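Local coordinates for protein pseudoazurin (Methylobacterium extorquens, PDB 1PMY) that binds a single copper ion as a blue-copper protein of the plastocyanin/azurin family and probably shuttles electrons in the periplasm, at residues Asn41-Lys46 / Lys77-Tyr82. Residues are numbered along the deposited sequence; the frame is centred on the assembly and turned at random.
With CU (copper (II) ion), chain B.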
loop_
_atom_site.group_PDB
_atom_site.type_symbol
_atom_site.label_atom_id
_atom_site.label_comp_id
_atom_site.label_asym_id
_atom_site.label_seq_id
_atom_site.Cartn_x
_atom_site.Cartn_y
_atom_site.Cartn_z
ATOM N N ASN A 41 -0.601 1.180 11.003
ATOM C CA ASN A 41 -1.749 1.884 10.347
ATOM C C ASN A 41 -1.472 1.785 8.824
ATOM O O ASN A 41 -0.452 1.242 8.393
ATOM C CB ASN A 41 -2.118 3.235 10.816
ATOM C CG ASN A 41 -1.174 4.355 10.335
ATOM O OD1 ASN A 41 -0.065 3.959 9.884
ATOM N ND2 ASN A 41 -1.798 5.516 10.255
ATOM N N VAL A 42 -2.318 2.527 8.125
ATOM C CA VAL A 42 -2.221 2.672 6.671
ATOM C C VAL A 42 -2.443 4.175 6.331
ATOM O O VAL A 42 -3.367 4.863 6.840
ATOM C CB VAL A 42 -3.368 1.819 5.996
ATOM C CG1 VAL A 42 -3.083 1.865 4.468
ATOM C CG2 VAL A 42 -3.178 0.321 6.385
ATOM N N GLU A 43 -1.530 4.642 5.502
ATOM C CA GLU A 43 -1.649 6.085 5.099
ATOM C C GLU A 43 -1.149 6.212 3.692
ATOM O O GLU A 43 -0.133 5.567 3.266
ATOM C CB GLU A 43 -0.893 7.030 6.040
ATOM C CG GLU A 43 -0.934 8.510 5.665
ATOM C CD GLU A 43 -0.357 9.486 6.650
ATOM O OE1 GLU A 43 0.038 9.003 7.702
ATOM O OE2 GLU A 43 -0.350 10.699 6.424
ATOM N N THR A 44 -1.852 7.057 2.969
ATOM C CA THR A 44 -1.416 7.322 1.552
ATOM C C THR A 44 0.059 7.862 1.577
ATOM O O THR A 44 0.395 8.644 2.510
ATOM C CB THR A 44 -2.318 8.530 1.048
ATOM O OG1 THR A 44 -3.688 8.035 1.051
ATOM C CG2 THR A 44 -1.913 9.128 -0.319
ATOM N N ILE A 45 0.819 7.487 0.579
ATOM C CA ILE A 45 2.130 8.159 0.391
ATOM C C ILE A 45 1.836 9.230 -0.730
ATOM O O ILE A 45 1.396 8.908 -1.853
ATOM C CB ILE A 45 3.193 7.188 -0.148
ATOM C CG1 ILE A 45 3.628 6.361 1.100
ATOM C CG2 ILE A 45 4.498 8.069 -0.589
ATOM C CD1 ILE A 45 4.196 4.985 0.654
ATOM N N LYS A 46 1.905 10.506 -0.358
ATOM C CA LYS A 46 1.597 11.577 -1.357
ATOM C C LYS A 46 2.429 11.399 -2.594
ATOM O O LYS A 46 3.648 11.088 -2.560
ATOM C CB LYS A 46 1.938 12.904 -0.618
ATOM C CG LYS A 46 1.432 14.005 -1.505
ATOM C CD LYS A 46 1.188 15.381 -0.989
ATOM C CE LYS A 46 1.423 16.506 -1.981
ATOM N NZ LYS A 46 2.907 16.593 -2.291
ATOM N N LYS A 77 1.814 3.538 3.106
ATOM C CA LYS A 77 2.822 3.310 4.158
ATOM C C LYS A 77 2.030 3.032 5.460
ATOM O O LYS A 77 0.862 3.306 5.654
ATOM C CB LYS A 77 3.635 4.642 4.353
ATOM C CG LYS A 77 2.942 5.864 4.891
ATOM C CD LYS A 77 3.996 6.997 5.114
ATOM C CE LYS A 77 3.241 8.257 5.495
ATOM N NZ LYS A 77 4.334 9.294 5.767
ATOM N N CYS A 78 2.836 2.471 6.380
ATOM C CA CYS A 78 2.471 2.378 7.791
ATOM C C CYS A 78 3.175 3.626 8.379
ATOM O O CYS A 78 4.430 3.679 8.240
ATOM C CB CYS A 78 2.912 1.057 8.423
ATOM S SG CYS A 78 2.892 1.251 10.206
ATOM N N ALA A 79 2.444 4.637 8.829
ATOM C CA ALA A 79 3.125 5.846 9.338
ATOM C C ALA A 79 4.228 5.682 10.283
ATOM O O ALA A 79 5.390 6.109 9.952
ATOM C CB ALA A 79 2.258 7.053 9.465
ATOM N N PRO A 80 4.048 5.022 11.434
ATOM C CA PRO A 80 5.110 4.839 12.420
ATOM C C PRO A 80 6.257 3.962 11.861
ATOM O O PRO A 80 7.392 4.241 12.350
ATOM C CB PRO A 80 4.447 4.056 13.549
ATOM C CG PRO A 80 3.125 3.627 13.063
ATOM C CD PRO A 80 2.681 4.536 11.882
ATOM N N HIS A 81 6.014 3.073 10.866
ATOM C CA HIS A 81 7.133 2.254 10.369
ATOM C C HIS A 81 7.564 2.523 8.948
ATOM O O HIS A 81 8.076 1.614 8.251
ATOM C CB HIS A 81 6.840 0.687 10.518
ATOM C CG HIS A 81 6.391 0.395 11.899
ATOM N ND1 HIS A 81 5.179 -0.232 12.193
ATOM C CD2 HIS A 81 7.034 0.632 13.076
ATOM C CE1 HIS A 81 5.128 -0.351 13.548
ATOM N NE2 HIS A 81 6.205 0.110 14.076
ATOM N N TYR A 82 7.321 3.720 8.415
ATOM C CA TYR A 82 7.748 4.027 7.009
ATOM C C TYR A 82 9.265 3.943 6.819
ATOM O O TYR A 82 9.696 3.279 5.866
ATOM C CB TYR A 82 7.097 5.379 6.651
ATOM C CG TYR A 82 7.614 5.900 5.309
ATOM C CD1 TYR A 82 7.422 5.273 4.094
ATOM C CD2 TYR A 82 8.497 6.996 5.354
ATOM C CE1 TYR A 82 7.958 5.794 2.897
ATOM C CE2 TYR A 82 9.108 7.482 4.181
ATOM C CZ TYR A 82 8.751 6.957 2.960
ATOM O OH TYR A 82 9.453 7.395 1.851
HETATM CU CU CU B . 3.630 -0.587 11.031
HETATM O O HOH W 1 2.861 10.713 7.517
#
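With chi1 at 76°, Asn41 holds CG between its own backbone N and carbonyl carbon, which carries OD1 across to the backbone of Ala79; Cys78 turns SG anti to its N (chi1 162°), which brings SG within bonding distance of the copper and of Asn41 N. Asn41 OD1 accepts from Ala79 N at 2.8 Å, in the carbonyl plane, while ND2 is held by the carbonyl of Thr58. The backbone of the same residue serves the metal ligand: Asn41 N points almost straight at Cys78 SG, 3.6 Å away with 167° at the hydrogen, and so probably tempers the charge on the thiolate. This is the second-shell asparagine familiar from cupredoxins. Replacing Asn41 by alanine removes the whole amide, and Ala79 N and the carbonyl of Thr58 would probably each be left without their mate. Cys78 SG (2.1 Å) and His81 ND1 bind the copper together with His40 and Met86. Further along, Glu43 and Lys77 form an antiparallel hydrogen-bonded pair, their side chains lying alongside each other; a water bridges Lys77 NZ and, weakly, Glu43 OE1, while OE2 bonds Tyr55. Ile45 CG1 crosses the start of the Lys77 side chain, 3.7 Å from CB. In the fold, the short edge strand 43-44 pairs with the end of strand 72-77, just where the copper loop leaves for strand 87-92, whose Val87 touches Ile45 and Tyr82.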